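Local atomic coordinates of heme-binding protein A / AI-2 binding protein A (Helicobacter pylori SS1, PDB entry 6OFQ), a protein that binds the peptide STSA, and probably other short peptides, in the periplasm as the substrate-binding protein of an ABC transporter. Residues 258-271 / 505-517. Residues are numbered along the deposited sequence; the frame is centred on the assembly and turned at random. Where two conformers were deposited one is given.
Sequences LRTGEIMLMTGPNL and SVVPHLSKVKGYK
Leu265 and His509 form a single antiparallel bridge, a non-hydrogen-bonded pair with CA atoms 4.2 Å apart. The bonds lie on either side of it: Leu510 N donates to Met264 O over 2.9 Å, and Met266 N reaches Pro508 O at 3.1 Å. Past the bridge a water takes over, accepting from Gly268 N and donating to Val506 O.

Leu265 carries one side of the crossing. With its CG anti to the backbone N (chi1 160°), Leu265 CD1 lies over the centre of the Tyr516 ring, 4.3 Å above the plane, and is pressed against Val507 CG1 at 3.4 Å, tighter than usual for two carbons. The Tyr516 hydroxyl bonds to Asn524. Leu258 packs on the face carrying Pro508 and Leu510: its CD2 sits on Pro508 CB at 3.6 Å, while its CD1 lies against Leu510 CD2, the two leucine side chains running in opposite directions alongside each other. The other methyl of Leu510, CD1, meets Met264 CG. Farther along, the Pro269 ring packs on Pro508 and Val506. Met266 O is buried here without a polar partner.

Leu510 O is gripped from opposite faces of its plane, by Val513 N closing a type I turn and by His509 ND1 at 2.8 Å. Because His509 NE2 bonds to Asp286, both ring nitrogens are engaged, which should fix the imidazole's rotation.

Since 265-266 is an edge strand beside 32-37 and 497-510 belongs to another mixed sheet, this bridge ties two sheets together where the chain passes between them, consistent with the interlobe crossovers of type II periplasmic binding proteins.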
loop_
_atom_site.group_PDB
_atom_site.type_symbol
_atom_site.label_atom_id
_atom_site.label_comp_id
_atom_site.label_asym_id
_atom_site.label_seq_id
_atom_site.Cartn_x
_atom_site.Cartn_y
_atom_site.Cartn_z
ATOM N N LEU A 258 -6.721 1.000 24.006
ATOM C CA LEU A 258 -5.794 -0.051 24.316
ATOM C C LEU A 258 -5.564 -0.120 25.791
ATOM O O LEU A 258 -5.535 -1.221 26.359
ATOM C CB LEU A 258 -4.486 0.145 23.562
ATOM C CG LEU A 258 -3.506 -0.997 23.756
ATOM C CD1 LEU A 258 -3.929 -2.295 23.065
ATOM C CD2 LEU A 258 -2.154 -0.599 23.168
ATOM N N ARG A 259 -5.391 1.029 26.421
ATOM C CA ARG A 259 -5.105 1.088 27.859
ATOM C C ARG A 259 -6.262 0.511 28.675
ATOM O O ARG A 259 -6.016 0.001 29.773
ATOM C CB ARG A 259 -4.810 2.558 28.205
ATOM C CG ARG A 259 -3.418 2.929 27.797
ATOM C CD ARG A 259 -3.247 4.446 27.910
ATOM N NE ARG A 259 -3.625 5.011 29.216
ATOM C CZ ARG A 259 -3.985 6.282 29.366
ATOM N NH1 ARG A 259 -4.093 7.050 28.278
ATOM N NH2 ARG A 259 -4.222 6.769 30.586
ATOM N N THR A 260 -7.492 0.659 28.236
ATOM C CA THR A 260 -8.643 0.095 28.945
ATOM C C THR A 260 -8.946 -1.342 28.523
ATOM O O THR A 260 -9.855 -1.981 29.048
ATOM C CB THR A 260 -9.901 0.943 28.739
ATOM O OG1 THR A 260 -10.329 0.887 27.371
ATOM C CG2 THR A 260 -9.742 2.381 29.173
ATOM N N GLY A 261 -8.248 -1.858 27.519
ATOM C CA GLY A 261 -8.538 -3.170 26.952
ATOM C C GLY A 261 -9.734 -3.291 26.032
ATOM O O GLY A 261 -10.063 -4.392 25.565
ATOM N N GLU A 262 -10.301 -2.131 25.673
ATOM C CA GLU A 262 -11.412 -2.100 24.750
ATOM C C GLU A 262 -10.980 -2.554 23.360
ATOM O O GLU A 262 -11.751 -3.083 22.552
ATOM C CB GLU A 262 -11.929 -0.642 24.720
ATOM C CG GLU A 262 -13.085 -0.336 23.819
ATOM C CD GLU A 262 -13.491 1.133 23.826
ATOM O OE1 GLU A 262 -13.598 1.627 24.994
ATOM O OE2 GLU A 262 -13.612 1.670 22.686
ATOM N N ILE A 263 -9.750 -2.183 23.020
ATOM C CA ILE A 263 -9.168 -2.749 21.778
ATOM C C ILE A 263 -7.854 -3.401 22.201
ATOM O O ILE A 263 -7.336 -3.207 23.304
ATOM C CB ILE A 263 -8.960 -1.695 20.663
ATOM C CG1 ILE A 263 -7.939 -0.633 21.055
ATOM C CG2 ILE A 263 -10.307 -1.065 20.355
ATOM C CD1 ILE A 263 -6.623 -0.780 20.389
ATOM N N MET A 264 -7.248 -4.219 21.334
ATOM C CA MET A 264 -6.168 -5.132 21.692
ATOM C C MET A 264 -4.877 -4.927 20.900
ATOM O O MET A 264 -3.823 -5.408 21.311
ATOM C CB MET A 264 -6.614 -6.576 21.572
ATOM C CG MET A 264 -7.836 -6.901 22.429
ATOM S SD MET A 264 -8.741 -8.353 21.886
ATOM C CE MET A 264 -7.596 -9.642 22.219
ATOM N N LEU A 265 -4.981 -4.297 19.742
ATOM C CA LEU A 265 -3.843 -4.141 18.821
ATOM C C LEU A 265 -4.242 -2.930 17.986
ATOM O O LEU A 265 -5.379 -2.836 17.530
ATOM C CB LEU A 265 -3.676 -5.405 17.974
ATOM C CG LEU A 265 -2.913 -5.422 16.647
ATOM C CD1 LEU A 265 -1.491 -5.265 17.010
ATOM C CD2 LEU A 265 -3.059 -6.774 15.976
ATOM N N MET A 266 -3.306 -2.023 17.747
ATOM C CA MET A 266 -3.618 -0.812 16.982
ATOM C C MET A 266 -2.478 -0.345 16.095
ATOM O O MET A 266 -1.302 -0.482 16.428
ATOM C CB MET A 266 -4.084 0.357 17.846
ATOM C CG MET A 266 -3.125 0.619 18.960
ATOM S SD MET A 266 -3.362 2.167 19.872
ATOM C CE MET A 266 -2.760 3.459 18.775
ATOM N N THR A 267 -2.848 0.268 14.976
ATOM C CA THR A 267 -1.872 0.953 14.140
ATOM C C THR A 267 -2.018 2.447 14.389
ATOM O O THR A 267 -3.042 2.948 14.911
ATOM C CB THR A 267 -2.074 0.587 12.645
ATOM O OG1 THR A 267 -3.416 0.929 12.261
ATOM C CG2 THR A 267 -1.733 -0.921 12.470
ATOM N N GLY A 268 -0.959 3.135 13.971
ATOM C CA GLY A 268 -1.024 4.600 13.912
ATOM C C GLY A 268 -0.946 5.330 15.244
ATOM O O GLY A 268 -1.667 6.327 15.409
ATOM N N PRO A 269 -0.126 4.901 16.206
ATOM C CA PRO A 269 -0.094 5.611 17.493
ATOM C C PRO A 269 0.371 7.059 17.317
ATOM O O PRO A 269 1.222 7.340 16.442
ATOM C CB PRO A 269 0.912 4.833 18.323
ATOM C CG PRO A 269 1.840 4.275 17.293
ATOM C CD PRO A 269 0.957 3.910 16.125
ATOM N N ASN A 270 -0.045 7.926 18.240
ATOM C CA ASN A 270 0.699 9.164 18.387
ATOM C C ASN A 270 2.055 8.890 18.990
ATOM O O ASN A 270 2.211 8.260 20.032
ATOM C CB ASN A 270 -0.020 10.086 19.353
ATOM C CG ASN A 270 -1.145 10.796 18.681
ATOM O OD1 ASN A 270 -1.095 11.154 17.477
ATOM N ND2 ASN A 270 -2.223 10.952 19.449
ATOM N N LEU A 271 3.086 9.252 18.236
ATOM C CA LEU A 271 4.386 8.871 18.653
ATOM C C LEU A 271 4.927 9.503 19.960
ATOM O O LEU A 271 5.738 8.872 20.651
ATOM C CB LEU A 271 5.380 9.055 17.495
ATOM C CG LEU A 271 4.996 8.122 16.333
ATOM C CD1 LEU A 271 5.503 8.672 15.030
ATOM C CD2 LEU A 271 5.540 6.745 16.683
ATOM N N SER A 505 8.040 1.139 11.880
ATOM C CA SER A 505 6.733 0.516 12.131
ATOM C C SER A 505 6.616 0.418 13.656
ATOM O O SER A 505 7.431 -0.281 14.269
ATOM C CB SER A 505 6.594 -0.901 11.562
ATOM O OG SER A 505 5.280 -1.329 11.840
ATOM N N VAL A 506 5.558 0.985 14.229
ATOM C CA VAL A 506 5.386 1.094 15.672
ATOM C C VAL A 506 3.975 0.645 16.041
ATOM O O VAL A 506 3.014 1.319 15.621
ATOM C CB VAL A 506 5.665 2.497 16.222
ATOM C CG1 VAL A 506 5.511 2.519 17.752
ATOM C CG2 VAL A 506 7.053 2.939 15.815
ATOM N N VAL A 507 3.842 -0.537 16.657
ATOM C CA VAL A 507 2.521 -1.178 16.822
ATOM C C VAL A 507 2.305 -1.579 18.265
ATOM O O VAL A 507 2.791 -2.598 18.729
ATOM C CB VAL A 507 2.346 -2.392 15.881
ATOM C CG1 VAL A 507 1.004 -3.072 16.231
ATOM C CG2 VAL A 507 2.343 -1.990 14.438
ATOM N N PRO A 508 1.540 -0.742 19.007
ATOM C CA PRO A 508 1.193 -1.149 20.379
ATOM C C PRO A 508 0.106 -2.210 20.466
ATOM O O PRO A 508 -0.818 -2.240 19.635
ATOM C CB PRO A 508 0.602 0.155 20.947
ATOM C CG PRO A 508 1.006 1.258 20.018
ATOM C CD PRO A 508 1.061 0.599 18.660
ATOM N N HIS A 509 0.281 -3.162 21.375
ATOM C CA HIS A 509 -0.725 -4.177 21.573
ATOM C C HIS A 509 -0.666 -4.720 22.969
ATOM O O HIS A 509 0.282 -4.501 23.707
ATOM C CB HIS A 509 -0.592 -5.300 20.537
ATOM C CG HIS A 509 0.731 -5.972 20.555
ATOM N ND1 HIS A 509 1.042 -7.052 21.352
ATOM C CD2 HIS A 509 1.871 -5.674 19.895
ATOM C CE1 HIS A 509 2.283 -7.437 21.132
ATOM N NE2 HIS A 509 2.814 -6.594 20.272
ATOM N N LEU A 510 -1.750 -5.382 23.362
ATOM C CA LEU A 510 -1.680 -6.129 24.614
ATOM C C LEU A 510 -0.661 -7.270 24.588
ATOM O O LEU A 510 -0.459 -7.884 23.527
ATOM C CB LEU A 510 -3.084 -6.637 25.026
ATOM C CG LEU A 510 -4.172 -5.617 25.107
ATOM C CD1 LEU A 510 -5.511 -6.261 25.370
ATOM C CD2 LEU A 510 -3.932 -4.577 26.181
ATOM N N SER A 511 -0.023 -7.520 25.729
ATOM C CA SER A 511 0.964 -8.599 25.833
ATOM C C SER A 511 0.433 -9.968 25.468
ATOM O O SER A 511 1.187 -10.779 24.911
ATOM C CB SER A 511 1.593 -8.634 27.227
ATOM O OG SER A 511 0.587 -8.854 28.197
ATOM N N LYS A 512 -0.866 -10.196 25.707
ATOM C CA LYS A 512 -1.468 -11.492 25.378
ATOM C C LYS A 512 -1.580 -11.712 23.873
ATOM O O LYS A 512 -1.823 -12.824 23.433
ATOM C CB LYS A 512 -2.913 -11.637 25.922
ATOM C CG LYS A 512 -3.964 -10.728 25.288
ATOM C CD LYS A 512 -5.473 -10.841 25.643
ATOM C CE LYS A 512 -5.700 -10.011 26.867
ATOM N NZ LYS A 512 -7.095 -10.164 27.391
ATOM N N VAL A 513 -1.494 -10.669 23.060
ATOM C CA VAL A 513 -1.619 -10.826 21.599
ATOM C C VAL A 513 -0.230 -11.210 21.049
ATOM O O VAL A 513 0.712 -10.436 21.163
ATOM C CB VAL A 513 -2.154 -9.540 20.928
ATOM C CG1 VAL A 513 -2.171 -9.701 19.405
ATOM C CG2 VAL A 513 -3.527 -9.177 21.481
ATOM N N LYS A 514 -0.185 -12.406 20.486
ATOM C CA LYS A 514 1.049 -12.984 19.969
ATOM C C LYS A 514 0.911 -13.276 18.494
ATOM O O LYS A 514 -0.198 -13.401 17.972
ATOM C CB LYS A 514 1.280 -14.345 20.605
ATOM C CG LYS A 514 1.377 -14.337 22.119
ATOM C CD LYS A 514 2.483 -13.452 22.596
ATOM C CE LYS A 514 2.543 -13.544 24.119
ATOM N NZ LYS A 514 3.822 -12.923 24.537
ATOM N N GLY A 515 2.074 -13.360 17.828
ATOM C CA GLY A 515 2.076 -13.803 16.448
ATOM C C GLY A 515 2.007 -12.705 15.414
ATOM O O GLY A 515 2.228 -13.001 14.219
ATOM N N TYR A 516 1.591 -11.520 15.814
ATOM C CA TYR A 516 1.595 -10.416 14.865
ATOM C C TYR A 516 3.047 -10.069 14.550
ATOM O O TYR A 516 3.881 -10.075 15.453
ATOM C CB TYR A 516 0.878 -9.210 15.445
ATOM C CG TYR A 516 0.756 -8.018 14.512
ATOM C CD1 TYR A 516 -0.269 -7.971 13.572
ATOM C CD2 TYR A 516 1.684 -6.997 14.520
ATOM C CE1 TYR A 516 -0.441 -6.877 12.754
ATOM C CE2 TYR A 516 1.530 -5.898 13.700
ATOM C CZ TYR A 516 0.507 -5.887 12.781
ATOM O OH TYR A 516 0.337 -4.800 11.916
ATOM N N LYS A 517 3.281 -9.650 13.315
ATOM C CA LYS A 517 4.650 -9.277 12.907
ATOM C C LYS A 517 4.578 -7.937 12.189
ATOM O O LYS A 517 3.783 -7.736 11.287
ATOM C CB LYS A 517 5.272 -10.390 12.067
ATOM C CG LYS A 517 5.763 -11.557 12.915
ATOM C CD LYS A 517 6.391 -12.700 12.168
ATOM C CE LYS A 517 6.928 -13.747 13.128
ATOM N NZ LYS A 517 6.185 -14.019 14.375
HETATM O O HOH W 1 1.371 1.571 13.426
#